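Local coordinates for protein 3-keto-5-aminohexanoate cleavage enzyme (Ralstonia eutropha, PDB 3C6C) that probably cleaves 3-keto-5-aminohexanoate or a related beta-keto acid with the help of a bound divalent metal ion, at residues A[205-217]-A[231-245]. Numbering follows the deposited sequence. Where two conformers were deposited one is given.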
ATOM      1  N   ILE A 205       9.315  -7.170  27.633  1.00 21.56           N
ATOM      2  CA  ILE A 205       9.319  -5.729  27.267  1.00 20.72           C
ATOM      3  C   ILE A 205       8.339  -4.943  28.130  1.00 21.60           C
ATOM      4  O   ILE A 205       7.129  -5.061  28.006  1.00 22.14           O
ATOM      5  CB  ILE A 205       8.966  -5.502  25.762  1.00 18.68           C
ATOM      6  CG1 ILE A 205       9.890  -6.305  24.815  1.00 20.76           C
ATOM      7  CG2 ILE A 205       8.950  -3.998  25.409  1.00 18.88           C
ATOM      8  CD1 ILE A 205      11.327  -5.796  24.669  1.00 17.47           C
ATOM      9  N   ASP A 206       8.902  -4.134  29.011  1.00 20.63           N
ATOM     10  CA  ASP A 206       8.128  -3.306  29.934  1.00 20.08           C
ATOM     11  C   ASP A 206       7.525  -2.034  29.343  1.00 20.89           C
ATOM     12  O   ASP A 206       8.081  -1.355  28.478  1.00 19.74           O
ATOM     13  CB  ASP A 206       8.981  -2.910  31.126  1.00 20.10           C
ATOM     14  CG  ASP A 206       9.350  -4.100  32.026  1.00 24.72           C
ATOM     15  OD1 ASP A 206       8.839  -5.233  31.825  1.00 24.33           O
ATOM     16  OD2 ASP A 206      10.165  -3.868  32.934  1.00 25.17           O
ATOM     17  N   GLY A 207       6.362  -1.707  29.871  1.00 19.97           N
ATOM     18  CA  GLY A 207       5.711  -0.441  29.557  1.00 19.65           C
ATOM     19  C   GLY A 207       5.457  -0.213  28.083  1.00 20.20           C
ATOM     20  O   GLY A 207       5.050  -1.121  27.334  1.00 21.49           O
ATOM     21  N   VAL A 208       5.735   1.018  27.677  1.00 20.13           N
ATOM     22  CA  VAL A 208       5.629   1.428  26.266  1.00 18.34           C
ATOM     23  C   VAL A 208       6.782   0.795  25.458  1.00 19.13           C
ATOM     24  O   VAL A 208       7.940   1.118  25.685  1.00 18.75           O
ATOM     25  CB  VAL A 208       5.654   2.992  26.084  1.00 19.03           C
ATOM     26  CG1 VAL A 208       5.614   3.384  24.576  1.00 18.07           C
ATOM     27  CG2 VAL A 208       4.510   3.647  26.802  1.00 20.69           C
ATOM     28  N   PRO A 209       6.465  -0.086  24.498  1.00 17.27           N
ATOM     29  CA  PRO A 209       7.523  -0.619  23.646  1.00 17.80           C
ATOM     30  C   PRO A 209       8.030   0.413  22.653  1.00 18.28           C
ATOM     31  O   PRO A 209       7.265   1.220  22.144  1.00 19.53           O
ATOM     32  CB  PRO A 209       6.828  -1.741  22.871  1.00 21.00           C
ATOM     33  CG  PRO A 209       5.507  -1.907  23.507  1.00 20.67           C
ATOM     34  CD  PRO A 209       5.150  -0.604  24.110  1.00 23.35           C
ATOM     35  N   LEU A 210       9.327   0.331  22.403  1.00 17.55           N
ATOM     36  CA  LEU A 210      10.035   1.218  21.449  1.00 19.71           C
ATOM     37  C   LEU A 210      10.630   0.439  20.304  1.00 18.87           C
ATOM     38  O   LEU A 210      11.504  -0.408  20.491  1.00 18.64           O
ATOM     39  CB  LEU A 210      11.203   1.945  22.140  1.00 21.79           C
ATOM     40  CG  LEU A 210      10.967   2.710  23.417  1.00 22.90           C
ATOM     41  CD1 LEU A 210      12.271   3.421  23.814  1.00 27.54           C
ATOM     42  CD2 LEU A 210       9.788   3.700  23.268  1.00 23.85           C
ATOM     43  N   PHE A 211      10.170   0.775  19.107  1.00 18.17           N
ATOM     44  CA  PHE A 211      10.659   0.170  17.870  1.00 17.43           C
ATOM     45  C   PHE A 211      11.291   1.269  16.988  1.00 19.52           C
ATOM     46  O   PHE A 211      10.781   2.388  16.879  1.00 21.61           O
ATOM     47  CB  PHE A 211       9.551  -0.467  17.041  1.00 17.27           C
ATOM     48  CG  PHE A 211       8.983  -1.749  17.603  1.00 18.27           C
ATOM     49  CD1 PHE A 211       8.065  -1.712  18.626  1.00 20.79           C
ATOM     50  CD2 PHE A 211       9.301  -2.977  17.038  1.00 19.96           C
ATOM     51  CE1 PHE A 211       7.515  -2.871  19.109  1.00 18.58           C
ATOM     52  CE2 PHE A 211       8.751  -4.159  17.529  1.00 18.38           C
ATOM     53  CZ  PHE A 211       7.856  -4.093  18.560  1.00 19.00           C
ATOM     54  N   GLN A 212      12.386   0.917  16.357  1.00 17.03           N
ATOM     55  CA  GLN A 212      12.966   1.774  15.316  1.00 17.23           C
ATOM     56  C   GLN A 212      13.382   1.011  14.088  1.00 18.13           C
ATOM     57  O   GLN A 212      14.150   0.056  14.142  1.00 17.64           O
ATOM     58  CB  GLN A 212      14.155   2.564  15.835  1.00 17.50           C
ATOM     59  CG  GLN A 212      14.856   3.400  14.781  1.00 17.89           C
ATOM     60  CD  GLN A 212      15.722   4.493  15.389  1.00 17.21           C
ATOM     61  OE1 GLN A 212      15.392   5.677  15.291  1.00 19.17           O
ATOM     62  NE2 GLN A 212      16.828   4.097  16.032  1.00 18.28           N
HETATM   63  N   MSE A 213      12.900   1.499  12.957  1.00 17.72           N
HETATM   64  CA  MSE A 213      13.296   0.959  11.652  1.00 17.67           C
HETATM   65  C   MSE A 213      14.588   1.598  11.166  1.00 16.50           C
HETATM   66  O   MSE A 213      14.668   2.820  10.989  1.00 18.38           O
HETATM   67  CB  MSE A 213      12.246   1.248  10.568  1.00 20.74           C
HETATM   68  CG  MSE A 213      10.843   0.950  10.925  1.00 23.01           C
HETATM   69 SE   MSE A 213       9.746   1.549   9.438  0.75 15.36          SE
HETATM   70  CE  MSE A 213       8.247   1.519  10.364  1.00 23.39           C
ATOM     71  N   VAL A 214      15.580   0.743  10.982  1.00 18.17           N
ATOM     72  CA  VAL A 214      16.820   1.058  10.283  1.00 17.47           C
ATOM     73  C   VAL A 214      16.594   0.852   8.790  1.00 19.51           C
ATOM     74  O   VAL A 214      16.334  -0.267   8.331  1.00 20.10           O
ATOM     75  CB  VAL A 214      18.011   0.169  10.776  1.00 17.46           C
ATOM     76  CG1 VAL A 214      19.329   0.617  10.099  1.00 19.91           C
ATOM     77  CG2 VAL A 214      18.132   0.237  12.327  1.00 18.91           C
ATOM     78  N   LEU A 215      16.655   1.941   8.028  1.00 18.47           N
ATOM     79  CA  LEU A 215      16.366   1.891   6.588  1.00 17.07           C
ATOM     80  C   LEU A 215      17.570   2.207   5.714  1.00 21.12           C
ATOM     81  O   LEU A 215      18.308   3.136   5.944  1.00 20.68           O
ATOM     82  CB  LEU A 215      15.194   2.822   6.218  1.00 19.75           C
ATOM     83  CG  LEU A 215      13.865   2.604   6.955  1.00 16.96           C
ATOM     84  CD1 LEU A 215      12.887   3.727   6.653  1.00 20.31           C
ATOM     85  CD2 LEU A 215      13.258   1.221   6.596  1.00 16.60           C
ATOM     86  N   GLY A 216      17.727   1.394   4.694  1.00 18.95           N
ATOM     87  CA  GLY A 216      18.773   1.552   3.695  1.00 20.95           C
ATOM     88  C   GLY A 216      20.111   0.938   4.005  1.00 21.43           C
ATOM     89  O   GLY A 216      21.103   1.199   3.313  1.00 24.25           O
ATOM     90  N   VAL A 217      20.167   0.148   5.061  1.00 23.12           N
ATOM     91  CA  VAL A 217      21.377  -0.625   5.350  1.00 23.55           C
ATOM     92  C   VAL A 217      21.303  -1.918   4.537  1.00 23.40           C
ATOM     93  O   VAL A 217      20.233  -2.517   4.381  1.00 23.80           O
ATOM     94  CB  VAL A 217      21.540  -0.887   6.840  1.00 24.89           C
ATOM     95  CG1 VAL A 217      22.676  -1.903   7.105  1.00 27.65           C
ATOM     96  CG2 VAL A 217      21.787   0.434   7.551  1.00 26.67           C
ATOM     97  N   GLN A 231       5.924  -1.530   7.120  1.00 16.98           N
ATOM     98  CA  GLN A 231       6.488  -1.954   8.385  1.00 17.20           C
ATOM     99  C   GLN A 231       5.736  -1.307   9.552  1.00 18.66           C
ATOM    100  O   GLN A 231       5.546  -1.918  10.597  1.00 18.74           O
ATOM    101  CB  GLN A 231       8.006  -1.781   8.452  1.00 16.37           C
ATOM    102  CG  GLN A 231       8.719  -2.742   7.540  1.00 17.33           C
ATOM    103  CD  GLN A 231      10.231  -2.846   7.679  1.00 19.21           C
ATOM    104  OE1 GLN A 231      10.808  -3.875   7.317  1.00 19.80           O
ATOM    105  NE2 GLN A 231      10.888  -1.786   8.150  1.00 16.78           N
ATOM    106  N   ARG A 232       5.303  -0.068   9.375  1.00 18.32           N
ATOM    107  CA  ARG A 232       4.601   0.629  10.446  1.00 20.24           C
ATOM    108  C   ARG A 232       3.364  -0.156  10.840  1.00 19.90           C
ATOM    109  O   ARG A 232       3.009  -0.270  12.013  1.00 19.59           O
ATOM    110  CB  ARG A 232       4.172   2.043  10.030  1.00 20.65           C
ATOM    111  CG  ARG A 232       3.414   2.807  11.135  1.00 20.90           C
ATOM    112  CD  ARG A 232       2.737   4.038  10.602  1.00 23.80           C
ATOM    113  NE  ARG A 232       1.728   3.698   9.607  1.00 24.72           N
ATOM    114  CZ  ARG A 232       0.893   4.571   9.059  1.00 30.36           C
ATOM    115  NH1 ARG A 232       0.929   5.844   9.428  1.00 23.51           N
ATOM    116  NH2 ARG A 232       0.009   4.167   8.151  1.00 30.35           N
ATOM    117  N   ASN A 233       2.711  -0.709   9.832  1.00 19.73           N
ATOM    118  CA  ASN A 233       1.417  -1.360  10.055  0.50 20.64           C
ATOM    119  C   ASN A 233       1.563  -2.685  10.822  1.00 20.39           C
ATOM    120  O   ASN A 233       0.571  -3.221  11.316  1.00 22.65           O
ATOM    121  CB  ASN A 233       0.635  -1.495   8.736  0.50 21.76           C
ATOM    122  CG  ASN A 233       0.231  -0.121   8.134  0.50 17.53           C
ATOM    123  OD1 ASN A 233       0.298   0.920   8.789  0.50 20.74           O
ATOM    124  ND2 ASN A 233      -0.169  -0.134   6.873  0.50 19.29           N
ATOM    125  N   LEU A 234       2.802  -3.169  10.940  1.00 17.27           N
ATOM    126  CA  LEU A 234       3.118  -4.395  11.717  1.00 16.12           C
ATOM    127  C   LEU A 234       3.437  -4.096  13.169  1.00 19.35           C
ATOM    128  O   LEU A 234       3.472  -4.986  14.022  1.00 20.28           O
ATOM    129  CB  LEU A 234       4.317  -5.128  11.132  1.00 18.18           C
ATOM    130  CG  LEU A 234       4.163  -5.672   9.706  1.00 18.65           C
ATOM    131  CD1 LEU A 234       5.505  -6.285   9.222  1.00 23.91           C
ATOM    132  CD2 LEU A 234       3.038  -6.688   9.625  1.00 20.57           C
ATOM    133  N   ILE A 235       3.708  -2.833  13.436  1.00 19.85           N
ATOM    134  CA  ILE A 235       4.099  -2.398  14.801  1.00 22.07           C
ATOM    135  C   ILE A 235       2.870  -2.286  15.723  1.00 20.82           C
ATOM    136  O   ILE A 235       1.816  -1.774  15.319  1.00 20.14           O
ATOM    137  CB  ILE A 235       4.962  -1.118  14.761  1.00 22.59           C
ATOM    138  CG1 ILE A 235       6.331  -1.484  14.188  1.00 23.25           C
ATOM    139  CG2 ILE A 235       5.152  -0.552  16.176  1.00 20.84           C
ATOM    140  CD1 ILE A 235       7.201  -0.322  13.863  1.00 22.95           C
ATOM    141  N   PRO A 236       2.978  -2.788  16.963  1.00 22.29           N
ATOM    142  CA  PRO A 236       1.804  -2.685  17.853  1.00 22.84           C
ATOM    143  C   PRO A 236       1.288  -1.274  18.065  1.00 23.86           C
ATOM    144  O   PRO A 236       2.035  -0.318  18.131  1.00 20.34           O
ATOM    145  CB  PRO A 236       2.298  -3.305  19.184  1.00 24.16           C
ATOM    146  CG  PRO A 236       3.497  -4.068  18.846  1.00 25.48           C
ATOM    147  CD  PRO A 236       4.115  -3.437  17.635  1.00 21.59           C
ATOM    148  N   ALA A 237      -0.028  -1.175  18.167  1.00 24.59           N
ATOM    149  CA  ALA A 237      -0.682   0.129  18.280  1.00 25.68           C
ATOM    150  C   ALA A 237      -0.243   0.939  19.501  1.00 25.73           C
ATOM    151  O   ALA A 237      -0.239   2.168  19.479  1.00 28.41           O
ATOM    152  CB  ALA A 237      -2.186  -0.017  18.263  1.00 27.70           C
ATOM    153  N   ASN A 238       0.152   0.244  20.545  1.00 25.11           N
ATOM    154  CA  ASN A 238       0.511   0.899  21.819  1.00 26.15           C
ATOM    155  C   ASN A 238       1.986   1.288  21.905  1.00 24.70           C
ATOM    156  O   ASN A 238       2.480   1.801  22.919  1.00 24.55           O
ATOM    157  CB  ASN A 238       0.158   0.004  23.017  1.00 27.12           C
ATOM    158  CG  ASN A 238       1.086  -1.190  23.167  1.00 30.43           C
ATOM    159  OD1 ASN A 238       1.503  -1.791  22.187  1.00 29.85           O
ATOM    160  ND2 ASN A 238       1.407  -1.544  24.411  1.00 34.54           N
ATOM    161  N   ALA A 239       2.689   1.016  20.828  1.00 21.87           N
ATOM    162  CA  ALA A 239       4.127   1.232  20.794  1.00 20.76           C
ATOM    163  C   ALA A 239       4.449   2.578  20.192  1.00 20.67           C
ATOM    164  O   ALA A 239       3.683   3.133  19.412  1.00 22.91           O
ATOM    165  CB  ALA A 239       4.809   0.116  20.007  1.00 19.79           C
ATOM    166  N   GLN A 240       5.593   3.106  20.599  1.00 19.07           N
ATOM    167  CA  GLN A 240       6.206   4.238  19.905  1.00 19.65           C
ATOM    168  C   GLN A 240       7.146   3.666  18.858  1.00 20.21           C
ATOM    169  O   GLN A 240       7.790   2.630  19.093  1.00 20.87           O
ATOM    170  CB  GLN A 240       6.986   5.137  20.874  1.00 18.69           C
ATOM    171  CG  GLN A 240       6.125   6.026  21.730  1.00 21.63           C
ATOM    172  CD  GLN A 240       5.309   7.011  20.921  1.00 21.29           C
ATOM    173  OE1 GLN A 240       5.839   7.692  20.050  1.00 21.08           O
ATOM    174  NE2 GLN A 240       4.014   7.104  21.213  1.00 22.91           N
ATOM    175  N   TRP A 241       7.179   4.298  17.685  1.00 19.52           N
ATOM    176  CA  TRP A 241       8.090   3.875  16.619  1.00 17.50           C
ATOM    177  C   TRP A 241       8.800   5.061  16.001  1.00 18.80           C
ATOM    178  O   TRP A 241       8.314   6.199  16.028  1.00 19.04           O
ATOM    179  CB  TRP A 241       7.396   3.034  15.532  1.00 18.32           C
ATOM    180  CG  TRP A 241       6.446   3.774  14.689  1.00 18.05           C
ATOM    181  CD1 TRP A 241       5.143   4.032  14.965  1.00 21.83           C
ATOM    182  CD2 TRP A 241       6.727   4.412  13.438  1.00 20.34           C
ATOM    183  NE1 TRP A 241       4.582   4.781  13.955  1.00 19.29           N
ATOM    184  CE2 TRP A 241       5.539   5.034  13.010  1.00 20.41           C
ATOM    185  CE3 TRP A 241       7.870   4.524  12.643  1.00 17.67           C
ATOM    186  CZ2 TRP A 241       5.461   5.762  11.817  1.00 17.65           C
ATOM    187  CZ3 TRP A 241       7.776   5.213  11.444  1.00 18.68           C
ATOM    188  CH2 TRP A 241       6.590   5.842  11.059  1.00 19.09           C
ATOM    189  N   ALA A 242       9.974   4.755  15.490  1.00 18.89           N
ATOM    190  CA  ALA A 242      10.822   5.703  14.739  1.00 18.13           C
ATOM    191  C   ALA A 242      11.358   5.019  13.490  1.00 17.37           C
ATOM    192  O   ALA A 242      11.291   3.809  13.350  1.00 19.54           O
ATOM    193  CB  ALA A 242      11.953   6.185  15.619  1.00 17.67           C
ATOM    194  N   ALA A 243      11.872   5.830  12.579  1.00 16.96           N
ATOM    195  CA  ALA A 243      12.520   5.338  11.376  1.00 16.88           C
ATOM    196  C   ALA A 243      13.597   6.339  11.003  1.00 17.81           C
ATOM    197  O   ALA A 243      13.442   7.536  11.251  1.00 19.09           O
ATOM    198  CB  ALA A 243      11.495   5.175  10.233  1.00 14.40           C
ATOM    199  N   PHE A 244      14.704   5.840  10.489  1.00 16.25           N
ATOM    200  CA  PHE A 244      15.751   6.741   9.991  1.00 15.97           C
ATOM    201  C   PHE A 244      16.468   6.188   8.773  1.00 17.34           C
ATOM    202  O   PHE A 244      16.408   5.017   8.484  1.00 18.01           O
ATOM    203  CB  PHE A 244      16.725   7.069  11.120  1.00 15.86           C
ATOM    204  CG  PHE A 244      17.681   5.968  11.455  1.00 17.32           C
ATOM    205  CD1 PHE A 244      17.369   5.026  12.403  1.00 18.13           C
ATOM    206  CD2 PHE A 244      18.926   5.890  10.829  1.00 19.93           C
ATOM    207  CE1 PHE A 244      18.254   4.044  12.722  1.00 17.57           C
ATOM    208  CE2 PHE A 244      19.824   4.881  11.135  1.00 22.47           C
ATOM    209  CZ  PHE A 244      19.493   3.961  12.095  1.00 17.52           C
ATOM    210  N   GLY A 245      17.094   7.099   8.050  1.00 16.36           N
ATOM    211  CA  GLY A 245      17.930   6.771   6.939  1.00 17.34           C
ATOM    212  C   GLY A 245      19.353   7.302   7.054  1.00 16.80           C
ATOM    213  O   GLY A 245      19.734   8.088   7.932  1.00 17.40           O
TER
HETATM  214  O   HOH W   1      13.819  -1.514   8.810  1.00 16.52           O
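With CG set anti to its carbonyl carbon (chi1 -48°) and the chain extended beyond it, the selenomethionine M213 reaches from its strand to Q231 and R232 of helix 225-232, whereas F244 CG, between backbone N and carbonyl carbon (chi1 76°), swings the ring toward strand 210-214. M213 CE lies 3.8 Å from W241 CE3 and 3.5 Å from R232 N, while SE makes an oblique Met-aromatic contact with the indole. On the same face, I235, antiparallel to the F211 side chain, brings its CD1 to F211 CB (4.0 Å), and F211 CE1 meets P236 CD at 3.7 Å. These contacts illustrate how a beta-alpha-beta unit of a TIM barrel packs: strands 210-214 and 240-244 run parallel, and helix and loop lie against the outward side chains. Six backbone hydrogen bonds link the segments, from Q240 N to P209 O up to L215 N to F244 O, donors alternating between them. Q212, V214, A242 and F244 face into the barrel, the F244 side chain about 7 Å from the bound nickel. The Q212 amide meets the F244 ring edge, Q212 CD 3.5 Å from F244 CD1, planes 69° apart; E186 hydrogen-bonds Q212 NE2, and R265 makes a cation-pi contact with F244.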